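Local coordinates for protein putative hydrolase (Chloroflexus aurantiacus J-10-fl, PDB 3CMN) that is a putative hydrolase, probably a metallopeptidase of the zincin type, whose substrate has not been established, at residues A[42-45]-A[46-49]; A[78-81]-A[82-86]; A[162-165]-A[166-170]; A[295-298]-A[299-303]; A[348-351]-A[352-355]. One frame throughout, in Å; residues are numbered along the deposited sequence.

How the contacts relate
All five are local contacts along one helix or at its ends. Contacts 1, 2, 3 and 5 are partly buried; contact 4 is mostly at the surface. Contact 3 joins two others: I163 packs on Y48 of contact 1, and N162 probably accepts a hydrogen bond from R79 of contact 2. Contact 5 sits apart, about 41 Å from contact 1 between centres. Contacts 2 and 5 open with a capping box; contact 1 lies in the first turns of its helix and contact 4 well inside a long one. Contacts 2, 4 and 5 hold arginine-carboxylate pairs, long and face-on in contact 2. Contact 1 has an arginine-amide bond instead, and contact 3 folds glutamines back near a helix end.

Contact 1 of 5, residues A[42-45]-A[46-49]; sequences AFRR and EQYA
The side chains of R44 and Q47 run side by side from one face of helix 41-63 and point the same way. R44 NH1 donates to Q47 OE1 at 2.9 Å with an N-H...O angle of 159°, and the donor lies in the carbonyl plane on a lone pair of the amide oxygen. Guanidinium and amide planes are only 18° apart, which makes the pair almost one flat surface. Q47 reaches this place by an extended chain with CG opposite its backbone N (chi1 -171°), while R44 has to bend at chi2. F43 comes to this surface edge-on, its CE1 standing 3.5 Å above the R44 guanidinium plane near the rim. On another side of the helix, Y48 CD1 passes 3.2 Å from R44 O, with the ring oblique to it; that ring stacks on F158. Below the side chains the usual helical bonds continue, Y48 N to R44 O among them at 3.0 Å. D174 takes a salt bridge from R44 NH2 and a hydrogen bond from Q47 NE2, which ties both groups to it. The negative charge of D174 probably offsets the arginines, since R178 also approaches R44, and D174 probably helps hold both flat groups against rotation.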
# COMPACT_ATOMS: atom_id res chain seq x y z
N ALA A 42 21.58 13.36 -2.21
CA ALA A 42 21.88 14.05 -0.96
C ALA A 42 20.79 14.99 -0.45
O ALA A 42 20.30 14.82 0.66
CB ALA A 42 23.19 14.79 -1.08
N PHE A 43 20.38 15.99 -1.24
CA PHE A 43 19.35 16.86 -0.69
C PHE A 43 17.96 16.21 -0.66
O PHE A 43 17.10 16.63 0.11
CB PHE A 43 19.35 18.26 -1.35
CG PHE A 43 18.73 18.36 -2.73
CD1 PHE A 43 17.42 17.98 -2.96
CD2 PHE A 43 19.44 18.98 -3.77
CE1 PHE A 43 16.80 18.21 -4.20
CE2 PHE A 43 18.83 19.22 -5.01
CZ PHE A 43 17.50 18.84 -5.23
N ARG A 44 17.74 15.19 -1.48
CA ARG A 44 16.45 14.51 -1.46
C ARG A 44 16.34 13.72 -0.14
O ARG A 44 15.28 13.66 0.47
CB ARG A 44 16.30 13.57 -2.67
CG ARG A 44 16.01 14.29 -4.00
CD ARG A 44 14.74 15.15 -3.96
NE ARG A 44 14.51 15.81 -5.26
CZ ARG A 44 13.62 16.79 -5.48
NH1 ARG A 44 12.86 17.26 -4.51
NH2 ARG A 44 13.50 17.28 -6.70
N ARG A 45 17.45 13.13 0.30
CA ARG A 45 17.47 12.40 1.57
C ARG A 45 17.14 13.38 2.69
O ARG A 45 16.42 13.04 3.62
CB ARG A 45 18.85 11.79 1.85
CG ARG A 45 19.43 10.93 0.74
CD ARG A 45 20.71 10.20 1.19
NE ARG A 45 20.38 8.92 1.80
CZ ARG A 45 19.86 8.78 3.02
NH1 ARG A 45 19.61 9.85 3.76
NH2 ARG A 45 19.53 7.58 3.47
N GLU A 46 17.68 14.60 2.59
CA GLU A 46 17.42 15.65 3.58
C GLU A 46 15.93 15.94 3.64
O GLU A 46 15.32 15.93 4.70
CB GLU A 46 18.12 16.96 3.20
CG GLU A 46 19.64 16.99 3.30
CD GLU A 46 20.13 17.22 4.71
OE1 GLU A 46 21.33 17.54 4.87
OE2 GLU A 46 19.34 17.09 5.66
N GLN A 47 15.36 16.19 2.47
CA GLN A 47 13.96 16.52 2.35
C GLN A 47 13.07 15.46 2.98
O GLN A 47 12.29 15.76 3.89
CB GLN A 47 13.61 16.71 0.87
CG GLN A 47 12.23 17.25 0.57
CD GLN A 47 11.98 17.34 -0.91
OE1 GLN A 47 12.71 16.73 -1.71
NE2 GLN A 47 10.95 18.08 -1.30
N TYR A 48 13.21 14.22 2.52
CA TYR A 48 12.41 13.11 3.05
C TYR A 48 12.67 12.89 4.54
O TYR A 48 11.73 12.65 5.31
CB TYR A 48 12.70 11.80 2.30
CG TYR A 48 12.13 11.75 0.90
CD1 TYR A 48 12.96 11.57 -0.20
CD2 TYR A 48 10.77 11.90 0.68
CE1 TYR A 48 12.44 11.55 -1.49
CE2 TYR A 48 10.24 11.88 -0.59
CZ TYR A 48 11.08 11.71 -1.68
OH TYR A 48 10.55 11.73 -2.94
N ALA A 49 13.93 12.98 4.95
CA ALA A 49 14.27 12.78 6.35
C ALA A 49 13.47 13.72 7.24
O ALA A 49 12.90 13.30 8.25
CB ALA A 49 15.76 13.00 6.57

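Contact 2 of 5, residues A[78-81]-A[82-86]; sequences DRRE and WLEAN
L83 and W82 make the tight side of this turn of helix 79-92, where CB and CG atoms lie against carbonyls one turn back. L83 CG lies 3.5 Å from R79 O, and W82 CB sits 3.6 Å from D78 O; both side chains then run into the protein, against L131 and A135 of helix 120-135, with L83 also on helix 20-31. One turn on, N86 folds its amide over the indole: N86 ND2 stands 3.2 Å above a face of W82, towards the rim, while donating to W82 O at 2.7 Å. That bond is nearly straight (167°) and keeps the amide from turning.

The side carrying R80 and E84 is looser. R80 stretches out fully from CG to NE, and E84, bent at chi2, sets OE2 over the centre of the guanidinium face, 3.8 Å from R80 NH2. Because no N-H points at the oxygen, this long salt bridge works by charge alone, and E84 has its stronger partner in R24. With an alanine in place of R80, E84 would probably lose the positive charge facing OE2, leaving R24 as its partner.

At the helix start, R80 N donates to D78 OD2 at 2.7 Å from above the carboxylate plane, and D78 N donates to E81 OE1 at 3.1 Å through the anti lone pair. D78 also accepts from E81 N, although D78 OD1 is less surely placed. This reciprocal pairing of D78 and E81 is a capping box, here opening the helix that follows strand 73-76.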
# COMPACT_ATOMS: atom_id res chain seq x y z
N ASP A 78 16.17 4.29 -6.85
CA ASP A 78 16.02 4.52 -8.28
C ASP A 78 15.30 3.20 -8.60
O ASP A 78 15.05 2.40 -7.69
CB ASP A 78 17.36 4.59 -9.02
CG ASP A 78 18.03 3.25 -9.13
OD1 ASP A 78 18.52 2.74 -8.11
OD2 ASP A 78 18.07 2.68 -10.25
N ARG A 79 14.98 2.95 -9.87
CA ARG A 79 14.26 1.73 -10.22
C ARG A 79 15.07 0.45 -10.01
O ARG A 79 14.51 -0.59 -9.68
CB ARG A 79 13.78 1.81 -11.67
CG ARG A 79 12.77 2.93 -11.89
CD ARG A 79 12.38 3.06 -13.34
NE ARG A 79 11.54 4.23 -13.55
CZ ARG A 79 11.32 4.80 -14.73
NH1 ARG A 79 11.89 4.30 -15.81
NH2 ARG A 79 10.54 5.86 -14.82
N ARG A 80 16.38 0.53 -10.20
CA ARG A 80 17.23 -0.63 -10.02
C ARG A 80 17.27 -1.03 -8.55
O ARG A 80 17.17 -2.22 -8.21
CB ARG A 80 18.64 -0.34 -10.53
CG ARG A 80 19.57 -1.52 -10.42
CD ARG A 80 20.95 -1.19 -10.95
NE ARG A 80 21.74 -2.40 -11.10
CZ ARG A 80 22.42 -3.00 -10.13
NH1 ARG A 80 22.42 -2.50 -8.90
NH2 ARG A 80 23.09 -4.11 -10.39
N GLU A 81 17.43 -0.04 -7.68
CA GLU A 81 17.48 -0.32 -6.25
C GLU A 81 16.13 -0.83 -5.77
O GLU A 81 16.07 -1.71 -4.91
CB GLU A 81 17.89 0.93 -5.48
CG GLU A 81 19.29 1.40 -5.82
CD GLU A 81 19.63 2.72 -5.16
OE1 GLU A 81 18.79 3.65 -5.23
OE2 GLU A 81 20.73 2.83 -4.58
N TRP A 82 15.05 -0.31 -6.32
CA TRP A 82 13.74 -0.78 -5.91
C TRP A 82 13.64 -2.28 -6.22
O TRP A 82 13.15 -3.06 -5.40
CB TRP A 82 12.62 -0.02 -6.62
CG TRP A 82 11.26 -0.50 -6.21
CD1 TRP A 82 10.60 -0.19 -5.06
CD2 TRP A 82 10.44 -1.45 -6.90
NE1 TRP A 82 9.42 -0.89 -4.99
CE2 TRP A 82 9.30 -1.67 -6.11
CE3 TRP A 82 10.57 -2.14 -8.12
CZ2 TRP A 82 8.27 -2.55 -6.49
CZ3 TRP A 82 9.56 -3.02 -8.50
CH2 TRP A 82 8.42 -3.22 -7.68
N LEU A 83 14.12 -2.67 -7.40
CA LEU A 83 14.10 -4.06 -7.84
C LEU A 83 14.98 -5.00 -7.02
O LEU A 83 14.54 -6.05 -6.59
CB LEU A 83 14.52 -4.16 -9.32
CG LEU A 83 13.49 -3.82 -10.39
CD1 LEU A 83 14.20 -3.81 -11.75
CD2 LEU A 83 12.35 -4.84 -10.38
N GLU A 84 16.24 -4.60 -6.82
CA GLU A 84 17.19 -5.41 -6.04
C GLU A 84 16.67 -5.67 -4.63
O GLU A 84 16.93 -6.73 -4.05
CB GLU A 84 18.54 -4.69 -5.94
CG GLU A 84 19.29 -4.48 -7.26
CD GLU A 84 19.59 -5.80 -7.99
OE1 GLU A 84 19.53 -6.87 -7.34
OE2 GLU A 84 19.91 -5.76 -9.21
N ALA A 85 15.94 -4.70 -4.09
CA ALA A 85 15.42 -4.80 -2.74
C ALA A 85 14.09 -5.54 -2.60
O ALA A 85 13.74 -5.98 -1.52
CB ALA A 85 15.27 -3.40 -2.16
N ASN A 86 13.38 -5.70 -3.71
CA ASN A 86 12.06 -6.33 -3.70
C ASN A 86 11.90 -7.63 -4.47
O ASN A 86 10.89 -8.31 -4.32
CB ASN A 86 11.03 -5.34 -4.28
CG ASN A 86 10.68 -4.23 -3.32
OD1 ASN A 86 9.88 -4.42 -2.39
ND2 ASN A 86 11.28 -3.05 -3.51

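Contact 3 of 5, residues A[162-165]-A[166-170]; sequences NIAR and VQQQL
I163 O receives the N-H of Q167 at 3.0 Å and 168°, and N162 O receives V166 N at the same distance but less directly. N162 O has a second neighbour in V166 CG2, 3.2 Å away, since that methyl lies beside the backbone N of its own residue. A164 O is more closely surrounded. Q168 N bonds to it at 3.2 Å, and the Q168 side chain, bent at chi2 (136°), doubles back until NE2 is 2.9 Å from the same oxygen. The N-H groups of that amide are not aimed at A164 O, so the approach is packing and no second bond; NE2 also touches A164 CB at 3.7 Å. Q169 is modelled folding back in a similar way on R165 O, but its amide is too close there for the placement to be trusted. Q167 turns its amide to helix 174-193, where OE1 accepts from R178, and NE2 donates to L172 O; R165 NH1 bonds to P161 O. V166 packs against I290 of helix 283-307. These turns close helix 160-169, which follows strand 155-158 of the two-stranded parallel sheet and lies against helix 174-193, bearer of an HExxH pattern consistent with a zincin metallopeptidase.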
# COMPACT_ATOMS: atom_id res chain seq x y z
N ASN A 162 10.35 8.07 -10.07
CA ASN A 162 8.94 7.98 -10.47
C ASN A 162 8.13 9.08 -9.79
O ASN A 162 7.16 9.59 -10.36
CB ASN A 162 8.36 6.60 -10.13
CG ASN A 162 9.14 5.47 -10.78
OD1 ASN A 162 10.02 5.71 -11.61
ND2 ASN A 162 8.82 4.23 -10.40
N ILE A 163 8.52 9.43 -8.58
CA ILE A 163 7.85 10.50 -7.83
C ILE A 163 8.03 11.82 -8.60
O ILE A 163 7.09 12.59 -8.77
CB ILE A 163 8.45 10.64 -6.40
CG1 ILE A 163 8.20 9.36 -5.60
CG2 ILE A 163 7.83 11.83 -5.68
CD1 ILE A 163 8.73 9.37 -4.18
N ALA A 164 9.25 12.07 -9.07
CA ALA A 164 9.58 13.28 -9.81
C ALA A 164 8.81 13.32 -11.14
O ALA A 164 8.33 14.38 -11.55
CB ALA A 164 11.08 13.34 -10.08
N ARG A 165 8.69 12.18 -11.80
CA ARG A 165 7.98 12.12 -13.07
C ARG A 165 6.48 12.37 -12.92
O ARG A 165 5.87 12.98 -13.79
CB ARG A 165 8.23 10.78 -13.75
CG ARG A 165 9.59 10.69 -14.37
CD ARG A 165 9.99 9.26 -14.69
NE ARG A 165 11.29 9.24 -15.36
CZ ARG A 165 12.41 9.72 -14.83
NH1 ARG A 165 12.41 10.26 -13.61
NH2 ARG A 165 13.54 9.68 -15.52
N VAL A 166 5.89 11.90 -11.83
CA VAL A 166 4.47 12.12 -11.61
C VAL A 166 4.23 13.58 -11.27
O VAL A 166 3.34 14.22 -11.82
CB VAL A 166 3.91 11.23 -10.46
CG1 VAL A 166 2.45 11.57 -10.22
CG2 VAL A 166 4.03 9.76 -10.82
N GLN A 167 5.03 14.12 -10.36
CA GLN A 167 4.91 15.51 -9.94
C GLN A 167 4.90 16.45 -11.13
O GLN A 167 4.10 17.38 -11.20
CB GLN A 167 6.09 15.92 -9.05
CG GLN A 167 6.04 17.37 -8.61
CD GLN A 167 7.36 18.13 -8.83
OE1 GLN A 167 8.41 17.77 -8.29
NE2 GLN A 167 7.29 19.19 -9.61
N GLN A 168 5.79 16.19 -12.07
CA GLN A 168 5.93 17.02 -13.25
C GLN A 168 4.87 16.78 -14.31
O GLN A 168 4.45 17.71 -14.98
CB GLN A 168 7.34 16.86 -13.81
CG GLN A 168 8.39 17.55 -12.94
CD GLN A 168 9.63 16.70 -12.73
OE1 GLN A 168 10.17 16.11 -13.67
NE2 GLN A 168 10.10 16.64 -11.49
N GLN A 169 4.44 15.54 -14.46
CA GLN A 169 3.41 15.25 -15.44
C GLN A 169 2.08 15.85 -14.97
O GLN A 169 1.22 16.16 -15.78
CB GLN A 169 3.25 13.73 -15.62
CG GLN A 169 4.12 13.15 -16.72
CD GLN A 169 4.93 11.93 -16.28
OE1 GLN A 169 4.36 10.89 -15.92
NE2 GLN A 169 6.25 12.06 -16.29
N LEU A 170 1.93 16.02 -13.66
CA LEU A 170 0.71 16.56 -13.10
C LEU A 170 0.80 18.04 -12.77
O LEU A 170 -0.13 18.62 -12.21
CB LEU A 170 0.33 15.80 -11.83
CG LEU A 170 0.05 14.31 -11.99
CD1 LEU A 170 -0.27 13.72 -10.62
CD2 LEU A 170 -1.11 14.10 -12.96

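Contact 4 of 5, residues A[295-298]-A[299-303]; sequences RQRT and MLDQM
The R297 guanidinium meets D301 OD2 at its edge, close to its own plane, while the carboxylate is turned 63° from that plane. The two side chains lie alongside each other on helix 283-307, a salt bridge between residues four apart on an α-helix. The bond it contains, R297 NH1 to D301 OD2, is weak at 3.3 Å though nearly straight (167°). R297 leaves its backbone with CG opposite N, then bends at chi2 and chi3 (67°); this turns NH1 back alongside D301, also 3.5 Å from D301 CB. Neither group depends on the other alone. R297 NH1 donates to D143 O, D301 OD2 is bonded to S145 OG, and R297 NH2 has a long, weak ion pair with E265. Although D301 is buried, the nearby arginine and the bond to S145 probably help to keep it charged.

Away from this pair, aliphatic side-chain atoms rest on the carbonyls of the preceding turn. L300 sets CG 3.5 Å from Q296 O and continues on to Y133 and L134 of helix 120-135. Q302 CB rests 3.4 Å from T298 O, in the turn where Q302 N donates to that same oxygen. M299 crosses Q296 at a slant on a more exposed side. Its CG is 3.1 Å from R295 O, and its chain bends at chi3 to bring the terminal methyl back over the preceding turn, where M299 CE lies 3.3 Å from Q296 CA.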
# COMPACT_ATOMS: atom_id res chain seq x y z
N ARG A 295 -6.37 5.24 -9.20
CA ARG A 295 -7.15 4.20 -9.86
C ARG A 295 -6.15 3.19 -10.42
O ARG A 295 -6.37 1.98 -10.39
CB ARG A 295 -7.95 4.78 -11.03
CG ARG A 295 -8.85 5.96 -10.66
CD ARG A 295 -9.31 6.72 -11.91
NE ARG A 295 -10.12 7.89 -11.57
CZ ARG A 295 -11.26 7.84 -10.88
NH1 ARG A 295 -11.74 6.68 -10.45
NH2 ARG A 295 -11.92 8.96 -10.62
N GLN A 296 -5.05 3.73 -10.93
CA GLN A 296 -4.00 2.91 -11.51
C GLN A 296 -3.31 2.03 -10.47
O GLN A 296 -3.12 0.84 -10.71
CB GLN A 296 -2.97 3.80 -12.19
CG GLN A 296 -3.49 4.49 -13.44
CD GLN A 296 -2.46 5.37 -14.10
OE1 GLN A 296 -2.14 6.47 -13.63
NE2 GLN A 296 -1.91 4.89 -15.21
N ARG A 297 -2.94 2.62 -9.33
CA ARG A 297 -2.27 1.89 -8.26
C ARG A 297 -3.11 0.72 -7.78
O ARG A 297 -2.60 -0.36 -7.46
CB ARG A 297 -1.99 2.82 -7.07
CG ARG A 297 -1.20 2.16 -5.94
CD ARG A 297 -1.71 2.60 -4.56
NE ARG A 297 -3.07 2.13 -4.29
CZ ARG A 297 -3.39 0.89 -3.90
NH1 ARG A 297 -2.44 -0.02 -3.72
NH2 ARG A 297 -4.66 0.56 -3.71
N THR A 298 -4.42 0.94 -7.73
CA THR A 298 -5.36 -0.08 -7.30
C THR A 298 -5.38 -1.25 -8.27
O THR A 298 -5.41 -2.41 -7.86
CB THR A 298 -6.77 0.53 -7.18
OG1 THR A 298 -6.79 1.40 -6.04
CG2 THR A 298 -7.82 -0.55 -7.02
N MET A 299 -5.37 -0.94 -9.56
CA MET A 299 -5.41 -1.99 -10.57
C MET A 299 -4.14 -2.83 -10.53
O MET A 299 -4.20 -4.06 -10.63
CB MET A 299 -5.59 -1.37 -11.96
CG MET A 299 -6.90 -0.60 -12.10
SD MET A 299 -7.16 0.10 -13.74
CE MET A 299 -5.85 1.34 -13.79
N LEU A 300 -3.00 -2.18 -10.38
CA LEU A 300 -1.73 -2.89 -10.33
C LEU A 300 -1.58 -3.68 -9.03
O LEU A 300 -0.96 -4.75 -9.01
CB LEU A 300 -0.56 -1.92 -10.50
CG LEU A 300 -0.49 -1.12 -11.82
CD1 LEU A 300 0.60 -0.06 -11.69
CD2 LEU A 300 -0.21 -2.03 -13.01
N ASP A 301 -2.14 -3.17 -7.94
CA ASP A 301 -2.07 -3.87 -6.67
C ASP A 301 -2.90 -5.16 -6.79
O ASP A 301 -2.54 -6.21 -6.28
CB ASP A 301 -2.62 -3.00 -5.54
CG ASP A 301 -2.32 -3.57 -4.17
OD1 ASP A 301 -1.33 -4.32 -4.02
OD2 ASP A 301 -3.08 -3.26 -3.23
N GLN A 302 -4.00 -5.05 -7.50
CA GLN A 302 -4.86 -6.19 -7.73
C GLN A 302 -4.16 -7.21 -8.64
O GLN A 302 -4.19 -8.42 -8.40
CB GLN A 302 -6.14 -5.72 -8.39
CG GLN A 302 -7.13 -6.82 -8.64
CD GLN A 302 -8.37 -6.29 -9.30
OE1 GLN A 302 -8.76 -6.76 -10.36
NE2 GLN A 302 -8.98 -5.29 -8.67
N MET A 303 -3.53 -6.68 -9.70
CA MET A 303 -2.78 -7.48 -10.67
C MET A 303 -1.78 -8.38 -9.95
O MET A 303 -1.63 -9.55 -10.30
CB MET A 303 -2.04 -6.54 -11.64
CG MET A 303 -1.15 -7.22 -12.71
SD MET A 303 0.44 -7.95 -12.19
CE MET A 303 1.46 -6.51 -11.99

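Contact 5 of 5, residues A[348-351]-A[352-355]; sequences SMDE and IRNP
R353 climbs back over the turn before it, meeting M349 and D350. Its CB lies 3.3 Å from D350 O and its CG equally near M349 O, which CD passes only distantly. A bend at chi3 (-74°) then lays the guanidinium across the backbone, with D350 CA 3.4 Å above one face. NE lies nearer D350 OD1 than M349 O, and CZ is equally far from both. R353 NH1 is 3.0 Å from M349 O, but that oxygen lies over the face and no N-H points at it; M349 CE comes to the edge. R353 NH2 ends 2.7 Å from D350 OD1 in a salt bridge whose hydrogen bond is weak, bent to 120°.

N354 N donates to D350 O at 2.9 Å; the N354 amide lies close to that oxygen without a sound bond, so its placement is doubtful. An alanine here would keep the backbone bond but would probably leave a gap beside the helix end. S348 and E351 form a capping box, E351 N donating to S348 OG at 3.0 Å and S348 N to E351 OE1. Helix 349-353, capped at its start, leaves helical geometry at N354; M349 and I352 face helix 248-279, M349 and P355 touch helix 319-331, and E351 reaches R361 of helix 355-363.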
# COMPACT_ATOMS: atom_id res chain seq x y z
N SER A 348 -17.27 -5.85 6.81
CA SER A 348 -17.31 -6.80 5.71
C SER A 348 -17.41 -5.88 4.49
O SER A 348 -17.52 -4.66 4.65
CB SER A 348 -18.56 -7.67 5.80
OG SER A 348 -19.73 -6.87 5.69
N MET A 349 -17.36 -6.44 3.29
CA MET A 349 -17.50 -5.60 2.11
C MET A 349 -18.88 -4.96 2.17
O MET A 349 -19.07 -3.81 1.77
CB MET A 349 -17.31 -6.41 0.83
CG MET A 349 -15.86 -6.51 0.38
SD MET A 349 -15.06 -4.88 0.22
CE MET A 349 -16.16 -4.11 -0.91
N ASP A 350 -19.84 -5.71 2.69
CA ASP A 350 -21.21 -5.22 2.84
C ASP A 350 -21.26 -4.01 3.77
O ASP A 350 -21.83 -2.98 3.43
CB ASP A 350 -22.11 -6.32 3.41
CG ASP A 350 -22.77 -7.14 2.33
OD1 ASP A 350 -23.46 -6.55 1.47
OD2 ASP A 350 -22.58 -8.38 2.32
N GLU A 351 -20.66 -4.15 4.95
CA GLU A 351 -20.63 -3.06 5.92
C GLU A 351 -19.94 -1.84 5.33
O GLU A 351 -20.29 -0.70 5.66
CB GLU A 351 -19.95 -3.52 7.21
CG GLU A 351 -20.75 -4.59 7.94
CD GLU A 351 -20.03 -5.21 9.12
OE1 GLU A 351 -18.93 -5.78 8.92
OE2 GLU A 351 -20.55 -5.14 10.25
N ILE A 352 -18.98 -2.06 4.45
CA ILE A 352 -18.28 -0.96 3.80
C ILE A 352 -19.27 -0.23 2.89
O ILE A 352 -19.19 0.99 2.72
CB ILE A 352 -17.05 -1.47 2.99
CG1 ILE A 352 -15.82 -1.43 3.89
CG2 ILE A 352 -16.83 -0.63 1.73
CD1 ILE A 352 -14.58 -2.02 3.25
N ARG A 353 -20.21 -0.98 2.32
CA ARG A 353 -21.21 -0.42 1.43
C ARG A 353 -22.33 0.24 2.22
O ARG A 353 -23.04 1.12 1.73
CB ARG A 353 -21.78 -1.51 0.52
CG ARG A 353 -20.76 -2.06 -0.46
CD ARG A 353 -21.41 -2.89 -1.54
NE ARG A 353 -21.87 -4.19 -1.08
CZ ARG A 353 -21.06 -5.20 -0.77
NH1 ARG A 353 -19.74 -5.05 -0.87
NH2 ARG A 353 -21.56 -6.37 -0.38
N ASN A 354 -22.49 -0.20 3.47
CA ASN A 354 -23.50 0.35 4.35
C ASN A 354 -22.89 0.40 5.74
O ASN A 354 -23.02 -0.55 6.52
CB ASN A 354 -24.77 -0.50 4.34
CG ASN A 354 -24.54 -1.90 3.81
OD1 ASN A 354 -24.14 -2.09 2.66
ND2 ASN A 354 -24.78 -2.90 4.66
N PRO A 355 -22.20 1.50 6.06
CA PRO A 355 -21.55 1.69 7.36
C PRO A 355 -22.49 1.44 8.54
O PRO A 355 -22.10 0.87 9.55
CB PRO A 355 -21.06 3.14 7.28
CG PRO A 355 -20.77 3.31 5.82
CD PRO A 355 -21.97 2.66 5.18